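Local coordinates for putative iron-uptake ABC transport system,periplasmic iron-binding protein (Campylobacter jejuni, PDB 3E13) that binds a ferric ion in the periplasm and probably hands it to an ABC transporter for iron uptake, at residues E17-F22 against V30-A35; I57-S62 against T100-I105; Y80-E83 against L89-K92; S150-A153 against E159-A162; L204-N209 against S282-D287. One frame throughout, in Å; residues are numbered along the deposited sequence.

Interaction 2 sits at the heart of the chain, wholly buried and beside the iron, and its link is polar and water-mediated: an arginine, a backbone carbonyl and a bridging water. The other centres lie 18 to 19 Å from the chain centre. Interactions 1 and 4 are apolar, the first partly buried and laying a helix on a strand, the second buried and pairing consecutive helices, on opposite sides of the chain's centre. Interaction 3, partly buried, packs a guanidinium on a helix end with one weak hydrogen bond; interaction 5 is a single good hydrogen bond at the surface. Interactions 1 and 2 reach the same sheet, and interaction 3 is nested in the loop that 57-62 and 100-105 close, touching it where L89 packs on K101.

Interaction 1 of 5, residues E17-F22 against V30-A35; sequences EIIKKF and VNHTQA
I19 of helix 17-22 and V30 of strand 30-34 bring their CA atoms to 7.1 Å, and the two elements run nearly antiparallel, with 160° between their segment axes and 9.9 Å at closest approach. I19 carries most of the contact with both of its branches. Its CG2 settles on the V30 side chain, 3.7 Å from V30 CB and almost as close to V30 CG1. The other branch goes to H32: I19 CD1 stands over one face of the imidazole, 3.8 Å from the ring centroid and 20° off the ring normal. This is a CH-pi contact shifted toward the rim, with H32 CD2 the closest ring atom to I19 CD1 at 3.6 Å. With CG1 anti to the carbonyl carbon (chi1 -75°) and CG2 anti to the backbone N, the isoleucine forks and serves two strand residues at once. One helical turn on, F22 meets V30 obliquely, F22 CD2 lying 3.9 Å from V30 CG2; elsewhere its ring makes edge-to-face contacts with F253 and F256. The interface is therefore carbon against carbon and aromatic face. On the strand, V30 and H32 also lean on I6 of strand 3-8, while N31, T33 and A35 make backbone bonds to that strand. H32 comes within about 8 Å of the side chains of H11 and Y12, which bind the ferric ion. The whole is the helix-to-strand packing of a beta-alpha-beta crossover, strand 3-8, helix 14-26 and parallel strand 29-34, in a solute-binding protein fold.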
# COMPACT_ATOMS: atom_id res chain seq x y z
N GLU A 17 9.33 -10.92 -12.07
CA GLU A 17 8.71 -11.63 -13.19
C GLU A 17 8.12 -10.61 -14.19
O GLU A 17 8.24 -10.77 -15.43
CB GLU A 17 7.61 -12.61 -12.74
CG GLU A 17 6.76 -13.14 -13.93
CD GLU A 17 5.66 -14.18 -13.64
OE1 GLU A 17 5.12 -14.25 -12.53
OE2 GLU A 17 5.32 -14.94 -14.58
N ILE A 18 7.42 -9.61 -13.65
CA ILE A 18 6.77 -8.60 -14.49
C ILE A 18 7.80 -7.86 -15.32
O ILE A 18 7.61 -7.63 -16.50
CB ILE A 18 5.90 -7.63 -13.61
CG1 ILE A 18 4.74 -8.44 -12.99
CG2 ILE A 18 5.53 -6.39 -14.37
CD1 ILE A 18 3.93 -7.69 -11.99
N ILE A 19 8.92 -7.53 -14.71
CA ILE A 19 9.93 -6.76 -15.37
C ILE A 19 10.57 -7.61 -16.48
O ILE A 19 10.78 -7.12 -17.57
CB ILE A 19 10.96 -6.22 -14.34
CG1 ILE A 19 10.32 -5.03 -13.56
CG2 ILE A 19 12.25 -5.83 -15.05
CD1 ILE A 19 11.01 -4.73 -12.26
N LYS A 20 10.81 -8.88 -16.21
CA LYS A 20 11.36 -9.80 -17.21
C LYS A 20 10.45 -9.91 -18.39
O LYS A 20 10.89 -9.84 -19.56
CB LYS A 20 11.55 -11.19 -16.60
CG LYS A 20 12.81 -11.37 -15.82
CD LYS A 20 13.13 -12.88 -15.70
CE LYS A 20 13.41 -13.29 -14.26
NZ LYS A 20 14.02 -14.64 -14.22
N LYS A 21 9.16 -9.98 -18.12
CA LYS A 21 8.20 -10.00 -19.21
C LYS A 21 8.24 -8.73 -20.04
O LYS A 21 8.11 -8.83 -21.26
CB LYS A 21 6.82 -10.30 -18.70
CG LYS A 21 6.68 -11.73 -18.24
CD LYS A 21 5.37 -11.95 -17.61
CE LYS A 21 4.45 -12.63 -18.52
NZ LYS A 21 4.92 -14.03 -18.96
N PHE A 22 8.44 -7.56 -19.43
CA PHE A 22 8.55 -6.33 -20.20
C PHE A 22 9.80 -6.36 -21.11
O PHE A 22 9.75 -5.92 -22.29
CB PHE A 22 8.61 -5.13 -19.23
CG PHE A 22 8.68 -3.80 -19.91
CD1 PHE A 22 7.57 -3.25 -20.50
CD2 PHE A 22 9.90 -3.11 -19.98
CE1 PHE A 22 7.63 -2.05 -21.16
CE2 PHE A 22 9.97 -1.90 -20.62
CZ PHE A 22 8.86 -1.37 -21.19
N VAL A 30 15.68 -3.03 -18.27
CA VAL A 30 15.23 -2.30 -17.08
C VAL A 30 16.33 -2.33 -16.01
O VAL A 30 16.89 -3.37 -15.73
CB VAL A 30 13.98 -2.91 -16.50
CG1 VAL A 30 13.59 -2.27 -15.19
CG2 VAL A 30 12.88 -2.79 -17.50
N ASN A 31 16.68 -1.15 -15.51
CA ASN A 31 17.56 -0.98 -14.35
C ASN A 31 16.64 -0.69 -13.17
O ASN A 31 16.05 0.39 -13.12
CB ASN A 31 18.51 0.19 -14.58
CG ASN A 31 19.40 -0.03 -15.77
OD1 ASN A 31 19.89 -1.11 -15.94
ND2 ASN A 31 19.59 1.00 -16.62
N HIS A 32 16.51 -1.65 -12.26
CA HIS A 32 15.54 -1.59 -11.19
C HIS A 32 16.26 -1.26 -9.89
O HIS A 32 17.14 -2.01 -9.45
CB HIS A 32 14.83 -2.94 -11.09
CG HIS A 32 13.68 -2.98 -10.12
ND1 HIS A 32 13.65 -3.85 -9.06
CD2 HIS A 32 12.51 -2.32 -10.08
CE1 HIS A 32 12.53 -3.69 -8.38
NE2 HIS A 32 11.81 -2.78 -8.99
N THR A 33 15.93 -0.10 -9.31
CA THR A 33 16.48 0.33 -8.02
C THR A 33 15.37 0.30 -6.97
O THR A 33 14.40 1.00 -7.11
CB THR A 33 17.02 1.74 -8.19
OG1 THR A 33 18.20 1.72 -9.02
CG2 THR A 33 17.53 2.29 -6.88
N GLN A 34 15.53 -0.50 -5.92
CA GLN A 34 14.54 -0.62 -4.85
C GLN A 34 15.12 -0.02 -3.57
O GLN A 34 16.24 -0.33 -3.19
CB GLN A 34 14.18 -2.07 -4.62
CG GLN A 34 13.12 -2.31 -3.57
CD GLN A 34 12.72 -3.77 -3.47
OE1 GLN A 34 12.38 -4.40 -4.49
NE2 GLN A 34 12.78 -4.31 -2.26
N ALA A 35 14.32 0.80 -2.92
CA ALA A 35 14.65 1.37 -1.62
C ALA A 35 13.38 1.85 -0.97
O ALA A 35 12.28 1.81 -1.58
CB ALA A 35 15.62 2.52 -1.78

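Interaction 2 of 5, residues I57-S62 against T100-I105; sequences ITADIS and TKRARI
R102 reaches A59 along a chain bent at chi2 (-97°) and chi3 (-61°): chi1 of 54° sets its CG between the backbone N and the carbonyl carbon, and the two bends turn the guanidinium so that one face lies over A59 CA. NH1 of R102 ends 3.8 Å from A59 CB. R102 NH1 is also 3.4 Å from A59 O, but the angle there is too poor for a hydrogen bond. A water makes the link instead. It donates to A59 O at 2.8 Å and accepts from R102 NH1 at 2.8 Å, sitting in the guanidinium plane at its edge. The strongest partner of the arginine is E272, which forms a salt bridge with NH2 and also bonds T100 OG1. Held in this way, the R102 side chain comes within about 4 Å of the ferric ion and about 3 Å of the side chains of its ligands Y12 and Y199, where its charge could offset that of the tyrosines. A59 follows strand 55-58, D60 then N-caps helix 61-69, and Y143 of helix 142-155 packs on both A59 and R102, while strand 233-241 lies beside T100.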
# COMPACT_ATOMS: atom_id res chain seq x y z
N ILE A 57 7.82 4.09 -8.84
CA ILE A 57 6.75 3.17 -8.43
C ILE A 57 6.66 3.15 -6.90
O ILE A 57 7.70 3.08 -6.21
CB ILE A 57 7.00 1.71 -8.93
CG1 ILE A 57 7.36 1.68 -10.36
CG2 ILE A 57 5.69 0.89 -8.72
CD1 ILE A 57 7.64 0.24 -10.91
N THR A 58 5.44 3.24 -6.37
CA THR A 58 5.21 3.20 -4.91
C THR A 58 4.22 2.12 -4.57
O THR A 58 3.56 1.53 -5.46
CB THR A 58 4.61 4.49 -4.38
OG1 THR A 58 3.26 4.57 -4.84
CG2 THR A 58 5.37 5.73 -4.84
N ALA A 59 4.11 1.86 -3.28
CA ALA A 59 3.09 1.01 -2.74
C ALA A 59 2.11 1.86 -1.92
O ALA A 59 1.52 1.41 -0.94
CB ALA A 59 3.75 -0.08 -1.89
N ASP A 60 1.95 3.11 -2.32
CA ASP A 60 1.24 4.10 -1.51
C ASP A 60 0.85 5.33 -2.30
O ASP A 60 1.67 5.92 -3.05
CB ASP A 60 2.12 4.50 -0.33
CG ASP A 60 1.56 5.58 0.47
OD1 ASP A 60 2.23 6.68 0.61
OD2 ASP A 60 0.47 5.44 1.06
N ILE A 61 -0.38 5.77 -2.11
CA ILE A 61 -0.85 7.02 -2.75
C ILE A 61 -0.03 8.23 -2.29
O ILE A 61 0.35 9.05 -3.12
CB ILE A 61 -2.38 7.29 -2.54
CG1 ILE A 61 -2.81 8.63 -3.20
CG2 ILE A 61 -2.78 7.28 -1.04
CD1 ILE A 61 -2.50 8.77 -4.68
N SER A 62 0.20 8.32 -0.99
CA SER A 62 0.75 9.58 -0.48
C SER A 62 2.17 9.83 -0.96
O SER A 62 2.53 10.97 -1.26
CB SER A 62 0.64 9.66 1.06
OG SER A 62 -0.73 9.53 1.47
N THR A 100 -2.56 -1.13 -8.66
CA THR A 100 -3.34 -2.06 -7.84
C THR A 100 -4.05 -1.32 -6.73
O THR A 100 -3.68 -0.19 -6.38
CB THR A 100 -2.47 -3.13 -7.14
OG1 THR A 100 -1.61 -2.48 -6.19
CG2 THR A 100 -1.59 -3.89 -8.03
N LYS A 101 -5.01 -2.00 -6.10
CA LYS A 101 -5.58 -1.61 -4.84
C LYS A 101 -5.22 -2.65 -3.77
O LYS A 101 -4.98 -3.83 -4.06
CB LYS A 101 -7.13 -1.50 -4.90
CG LYS A 101 -7.62 -0.34 -5.72
CD LYS A 101 -9.07 -0.58 -6.26
CE LYS A 101 -10.10 -0.40 -5.16
NZ LYS A 101 -11.51 -0.79 -5.65
N ARG A 102 -5.19 -2.18 -2.54
CA ARG A 102 -4.99 -3.03 -1.35
C ARG A 102 -5.79 -2.44 -0.19
O ARG A 102 -6.08 -1.29 -0.18
CB ARG A 102 -3.49 -3.16 -1.03
CG ARG A 102 -2.77 -1.81 -0.87
CD ARG A 102 -2.03 -1.33 -2.16
NE ARG A 102 -0.99 -2.26 -2.58
CZ ARG A 102 0.18 -2.49 -1.98
NH1 ARG A 102 0.52 -1.83 -0.89
NH2 ARG A 102 1.05 -3.33 -2.51
N ALA A 103 -6.18 -3.26 0.78
CA ALA A 103 -6.97 -2.82 1.91
C ALA A 103 -6.16 -3.03 3.20
O ALA A 103 -5.53 -4.08 3.35
CB ALA A 103 -8.28 -3.61 1.96
N ARG A 104 -6.17 -2.03 4.09
CA ARG A 104 -5.47 -2.13 5.35
C ARG A 104 -6.52 -2.56 6.39
O ARG A 104 -7.44 -1.79 6.75
CB ARG A 104 -4.77 -0.82 5.71
CG ARG A 104 -3.73 -1.01 6.80
CD ARG A 104 -2.61 -0.06 6.68
NE ARG A 104 -1.49 -0.36 7.57
CZ ARG A 104 -0.56 -1.29 7.35
NH1 ARG A 104 -0.65 -2.06 6.29
NH2 ARG A 104 0.44 -1.51 8.21
N ILE A 105 -6.38 -3.80 6.84
CA ILE A 105 -7.38 -4.43 7.70
C ILE A 105 -6.83 -4.75 9.05
O ILE A 105 -5.66 -4.45 9.36
CB ILE A 105 -7.97 -5.69 6.99
CG1 ILE A 105 -6.89 -6.71 6.59
CG2 ILE A 105 -8.69 -5.22 5.67
CD1 ILE A 105 -6.27 -7.48 7.73
O HOH W 1 -0.81 0.43 0.22

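Interaction 3 of 5, residues Y80-E83 against L89-K92; sequences YLEE and LRDK
E82 and R90 are the nearest pair, with CA atoms 8.4 Å apart, the first in helix 79-84 and the second in the irregular chain that follows it. This is the connection from that helix to strand 97-109 in the solute-binding protein fold, folded back on its own helix. R90 does the reaching: its CG lies between the backbone N and the carbonyl carbon (chi1 55°), and from there the chain runs extended to NE. Its guanidinium spreads one face over E82 CA, which stands 3.4 Å above the plane and toward the rim. The methylenes of E82 cross beside it, E82 CG being 4.0 Å from R90 NH1. The carboxylate stops short of the guanidinium, E82 OE1 being 4.8 Å from R90 NH1. The polar grip is on main-chain oxygens instead. I85 O takes NE in the stronger bond, so the positive group gathers carbonyls at the C-terminal end of the helix, a placement the helix dipole would be expected to reward. Alongside, both L81 and R90 pack on F97 of strand 97-109. The second grip is weak: R90 NH2 donates to E82 O across 3.1 Å, with the N-H...O angle bent to 123°.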
# COMPACT_ATOMS: atom_id res chain seq x y z
N TYR A 80 -4.68 4.48 -23.17
CA TYR A 80 -4.67 3.15 -22.59
C TYR A 80 -4.91 3.26 -21.08
O TYR A 80 -5.81 2.61 -20.53
CB TYR A 80 -3.38 2.41 -22.90
CG TYR A 80 -3.49 0.94 -22.59
CD1 TYR A 80 -3.05 0.42 -21.36
CD2 TYR A 80 -4.09 0.05 -23.49
CE1 TYR A 80 -3.20 -0.90 -21.04
CE2 TYR A 80 -4.19 -1.28 -23.18
CZ TYR A 80 -3.81 -1.75 -21.94
OH TYR A 80 -3.89 -3.07 -21.63
N LEU A 81 -4.11 4.10 -20.40
CA LEU A 81 -4.27 4.26 -18.96
C LEU A 81 -5.64 4.83 -18.59
O LEU A 81 -6.23 4.44 -17.57
CB LEU A 81 -3.14 5.15 -18.39
CG LEU A 81 -1.70 4.67 -18.52
CD1 LEU A 81 -0.76 5.72 -17.95
CD2 LEU A 81 -1.47 3.32 -17.74
N GLU A 82 -6.17 5.76 -19.40
CA GLU A 82 -7.39 6.42 -19.07
C GLU A 82 -8.56 5.48 -19.32
O GLU A 82 -9.58 5.56 -18.68
CB GLU A 82 -7.54 7.76 -19.84
CG GLU A 82 -6.47 8.74 -19.36
CD GLU A 82 -6.40 10.01 -20.15
OE1 GLU A 82 -5.57 10.83 -19.78
OE2 GLU A 82 -7.20 10.20 -21.09
N GLU A 83 -8.40 4.55 -20.23
CA GLU A 83 -9.51 3.61 -20.52
C GLU A 83 -9.66 2.59 -19.41
O GLU A 83 -10.78 2.17 -19.04
CB GLU A 83 -9.31 2.92 -21.84
CG GLU A 83 -10.46 1.94 -22.16
CD GLU A 83 -10.69 1.72 -23.61
OE1 GLU A 83 -10.52 2.69 -24.39
OE2 GLU A 83 -11.01 0.56 -23.97
N LEU A 89 -8.85 6.77 -9.44
CA LEU A 89 -7.64 6.00 -9.11
C LEU A 89 -6.44 6.51 -9.89
O LEU A 89 -5.43 5.81 -10.04
CB LEU A 89 -7.85 4.51 -9.36
CG LEU A 89 -8.86 3.95 -8.36
CD1 LEU A 89 -9.32 2.56 -8.73
CD2 LEU A 89 -8.29 3.83 -6.94
N ARG A 90 -6.56 7.71 -10.44
CA ARG A 90 -5.42 8.35 -11.12
C ARG A 90 -5.49 9.85 -10.90
O ARG A 90 -6.54 10.40 -10.58
CB ARG A 90 -5.37 7.96 -12.60
CG ARG A 90 -6.67 8.22 -13.43
CD ARG A 90 -6.46 7.84 -14.89
NE ARG A 90 -7.72 7.47 -15.52
CZ ARG A 90 -8.57 8.34 -16.01
NH1 ARG A 90 -8.32 9.63 -15.97
NH2 ARG A 90 -9.72 7.90 -16.59
N ASP A 91 -4.35 10.55 -11.05
CA ASP A 91 -4.26 11.98 -10.83
C ASP A 91 -5.07 12.75 -11.86
O ASP A 91 -4.94 12.49 -13.05
CB ASP A 91 -2.79 12.36 -11.01
CG ASP A 91 -2.47 13.83 -10.74
OD1 ASP A 91 -3.21 14.51 -10.00
OD2 ASP A 91 -1.42 14.34 -11.19
N LYS A 92 -5.85 13.74 -11.41
CA LYS A 92 -6.53 14.61 -12.33
C LYS A 92 -5.53 15.31 -13.25
O LYS A 92 -5.82 15.55 -14.42
CB LYS A 92 -7.40 15.61 -11.57
CG LYS A 92 -6.65 16.62 -10.78
CD LYS A 92 -7.56 17.71 -10.18
CE LYS A 92 -6.71 18.88 -9.68
NZ LYS A 92 -7.57 20.03 -9.26

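Interaction 4 of 5, residues S150-A153 against E159-A162; sequences SIIA and EAKA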
# COMPACT_ATOMS: atom_id res chain seq x y z
N SER A 150 -5.97 9.22 6.29
CA SER A 150 -7.38 8.90 6.02
C SER A 150 -8.29 9.19 7.19
O SER A 150 -9.47 9.56 7.01
CB SER A 150 -7.57 7.45 5.55
OG SER A 150 -7.54 6.49 6.57
N ILE A 151 -7.80 8.96 8.41
CA ILE A 151 -8.56 9.29 9.62
C ILE A 151 -8.73 10.81 9.78
O ILE A 151 -9.80 11.31 10.17
CB ILE A 151 -7.90 8.62 10.81
CG1 ILE A 151 -8.03 7.10 10.68
CG2 ILE A 151 -8.53 9.05 12.10
CD1 ILE A 151 -7.15 6.30 11.69
N ILE A 152 -7.66 11.58 9.51
CA ILE A 152 -7.77 13.03 9.48
C ILE A 152 -8.85 13.43 8.48
O ILE A 152 -9.73 14.24 8.76
CB ILE A 152 -6.45 13.74 9.14
CG1 ILE A 152 -5.38 13.46 10.18
CG2 ILE A 152 -6.71 15.23 9.01
CD1 ILE A 152 -3.96 13.85 9.73
N ALA A 153 -8.77 12.88 7.28
CA ALA A 153 -9.69 13.28 6.23
C ALA A 153 -11.16 12.95 6.59
O ALA A 153 -12.07 13.74 6.28
CB ALA A 153 -9.30 12.63 4.92
N GLU A 159 -9.64 13.72 16.41
CA GLU A 159 -9.79 12.28 16.48
C GLU A 159 -8.50 11.59 16.03
O GLU A 159 -8.09 10.67 16.65
CB GLU A 159 -10.92 11.81 15.56
CG GLU A 159 -11.04 10.31 15.33
CD GLU A 159 -11.20 9.48 16.59
OE1 GLU A 159 -10.72 8.31 16.60
OE2 GLU A 159 -11.76 10.01 17.58
N ALA A 160 -7.87 12.08 14.97
CA ALA A 160 -6.58 11.52 14.52
C ALA A 160 -5.52 11.49 15.60
O ALA A 160 -4.85 10.47 15.76
CB ALA A 160 -6.06 12.26 13.28
N LYS A 161 -5.37 12.58 16.36
CA LYS A 161 -4.33 12.63 17.37
C LYS A 161 -4.70 11.69 18.49
O LYS A 161 -3.85 10.98 19.00
CB LYS A 161 -4.14 14.04 17.90
CG LYS A 161 -3.00 14.15 18.86
CD LYS A 161 -2.78 15.59 19.27
CE LYS A 161 -1.76 15.67 20.38
NZ LYS A 161 -1.57 17.08 20.84
N ALA A 162 -5.96 11.69 18.91
CA ALA A 162 -6.39 10.78 19.96
C ALA A 162 -6.18 9.30 19.56
O ALA A 162 -5.78 8.47 20.39
CB ALA A 162 -7.79 11.04 20.31
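A160 aims its methyl at helix 150-153, and the two isoleucines there receive it differently. I152 presents the flank of its longer branch: CG1 comes to 3.4 Å from A160 CB, tighter than ordinary van der Waals contact. The bond from CA to CB in I152 runs across the interface instead of into it, so it is CG1, set beside the backbone N with chi1 -62°, that meets the methyl. I151 does point into the interface, and it touches with its shorter branch. Its CG2, anti to the backbone N, lies 4.0 Å from A160 CA and 4.2 Å from A160 CB. The same CG2 also brushes the E159 chain, 4.3 Å from E159 CG, so the glutamate contributes a methylene here and its carboxylate sits farther off. With only a methyl on one side, the backbones can draw close, and the CA atoms of I152 and A160 are 5.4 Å apart. All of this is hydrocarbon packing near the short link between two consecutive helices, 142-155 and 157-170. Helix 305-315 packs against the same place, its I311 touching both I152 and A160, and E307 also meets I152. S150 on the first helix rests on I301 of helix 298-302, and back near the start of that first helix is Y143, an iron ligand about 12 Å from the I151 side chain.

Interaction 5 of 5, residues L204-N209 against S282-D287; sequences LKNSKN and SQTVKD
T284 OG1 lies nearly in the amide plane of N206, 15° out of it, and N206 ND2 donates to this hydroxyl across 3.1 Å at a nearly straight 160°. The bond joins the C-terminal end of helix 198-205, which carries the iron ligands Y199 and Y200, to the first turn of helix 283-288 in this solute-binding protein. The two side chains arrive from opposite directions, and the T284 methyl CG2 also comes to 3.6 Å from N206 ND2. ND2 has a second, stronger acceptor in G202 O, in the helix that N206 follows. The amide nitrogen is thus gripped twice, which should fix its rotation. Y271 packs against both N206 and T284, flanking an otherwise exposed contact. Opposite charges come near without meeting, K205 NZ being 6.7 Å from D287 OD1. Each segment has its own local brace. S282 N-caps its helix, OG accepting a weak 3.5 Å bond from V285 N while also bonding T267 O. Past N206 the chain makes an ST turn, in which S207 OG accepts from N209 N at 3.0 Å.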
# COMPACT_ATOMS: atom_id res chain seq x y z
N LEU A 204 1.60 -14.90 2.33
CA LEU A 204 1.99 -15.84 3.37
C LEU A 204 1.40 -17.21 3.12
O LEU A 204 2.07 -18.22 3.18
CB LEU A 204 1.64 -15.29 4.76
CG LEU A 204 2.41 -14.07 5.26
CD1 LEU A 204 1.70 -13.44 6.45
CD2 LEU A 204 3.84 -14.46 5.61
N LYS A 205 0.07 -17.27 2.91
CA LYS A 205 -0.60 -18.54 2.68
C LYS A 205 -0.09 -19.36 1.50
O LYS A 205 -0.22 -20.57 1.50
CB LYS A 205 -2.11 -18.33 2.53
CG LYS A 205 -2.82 -17.94 3.77
CD LYS A 205 -4.29 -17.60 3.50
CE LYS A 205 -5.14 -18.80 3.22
NZ LYS A 205 -5.24 -19.70 4.41
N ASN A 206 0.42 -18.68 0.48
CA ASN A 206 0.96 -19.29 -0.72
C ASN A 206 2.49 -19.33 -0.84
O ASN A 206 3.01 -19.71 -1.91
CB ASN A 206 0.37 -18.60 -1.92
CG ASN A 206 -1.12 -18.84 -2.04
OD1 ASN A 206 -1.54 -19.90 -2.57
ND2 ASN A 206 -1.93 -17.88 -1.59
N SER A 207 3.16 -19.00 0.25
CA SER A 207 4.62 -18.94 0.26
C SER A 207 5.27 -20.29 0.05
O SER A 207 4.73 -21.31 0.48
CB SER A 207 5.04 -18.32 1.55
OG SER A 207 6.48 -18.18 1.62
N LYS A 208 6.43 -20.27 -0.58
CA LYS A 208 7.28 -21.45 -0.68
C LYS A 208 8.06 -21.69 0.62
O LYS A 208 8.74 -22.70 0.74
CB LYS A 208 8.24 -21.38 -1.84
CG LYS A 208 7.69 -21.10 -3.25
CD LYS A 208 6.56 -21.94 -3.64
CE LYS A 208 6.24 -21.73 -5.18
NZ LYS A 208 7.41 -21.25 -5.98
N ASN A 209 7.94 -20.80 1.59
CA ASN A 209 8.49 -21.00 2.90
C ASN A 209 7.40 -21.56 3.81
O ASN A 209 6.48 -20.85 4.15
CB ASN A 209 9.02 -19.65 3.41
CG ASN A 209 9.52 -19.70 4.86
OD1 ASN A 209 9.45 -20.72 5.53
ND2 ASN A 209 10.02 -18.55 5.35
N SER A 282 -7.77 -13.68 -7.98
CA SER A 282 -7.21 -14.98 -7.71
C SER A 282 -8.05 -15.63 -6.61
O SER A 282 -8.79 -14.95 -5.88
CB SER A 282 -5.76 -14.86 -7.24
OG SER A 282 -5.72 -14.16 -6.03
N GLN A 283 -7.97 -16.95 -6.52
CA GLN A 283 -8.86 -17.66 -5.59
C GLN A 283 -8.60 -17.30 -4.12
O GLN A 283 -9.52 -17.18 -3.32
CB GLN A 283 -8.74 -19.19 -5.75
CG GLN A 283 -8.77 -19.68 -7.16
CD GLN A 283 -9.81 -19.06 -8.03
OE1 GLN A 283 -9.48 -18.63 -9.20
NE2 GLN A 283 -11.03 -18.97 -7.57
N THR A 284 -7.33 -17.11 -3.77
CA THR A 284 -6.95 -16.65 -2.44
C THR A 284 -7.59 -15.31 -2.12
O THR A 284 -8.09 -15.07 -1.03
CB THR A 284 -5.44 -16.54 -2.39
OG1 THR A 284 -4.86 -17.85 -2.46
CG2 THR A 284 -4.96 -15.98 -1.12
N VAL A 285 -7.55 -14.41 -3.08
CA VAL A 285 -8.11 -13.09 -2.84
C VAL A 285 -9.66 -13.17 -2.73
O VAL A 285 -10.25 -12.48 -1.94
CB VAL A 285 -7.68 -12.10 -3.96
CG1 VAL A 285 -8.35 -10.78 -3.85
CG2 VAL A 285 -6.15 -11.91 -3.92
N LYS A 286 -10.31 -13.99 -3.52
CA LYS A 286 -11.73 -14.19 -3.33
C LYS A 286 -12.06 -14.67 -1.94
O LYS A 286 -13.06 -14.27 -1.35
CB LYS A 286 -12.23 -15.23 -4.34
CG LYS A 286 -12.16 -14.79 -5.80
CD LYS A 286 -12.67 -15.89 -6.74
CE LYS A 286 -12.78 -15.36 -8.19
NZ LYS A 286 -13.48 -14.00 -8.31
N ASP A 287 -11.18 -15.49 -1.39
CA ASP A 287 -11.40 -16.03 -0.02
C ASP A 287 -11.25 -14.97 1.07
O ASP A 287 -11.68 -15.20 2.22
CB ASP A 287 -10.40 -17.17 0.24
CG ASP A 287 -10.92 -18.52 -0.23
OD1 ASP A 287 -10.10 -19.45 -0.20
OD2 ASP A 287 -12.09 -18.68 -0.62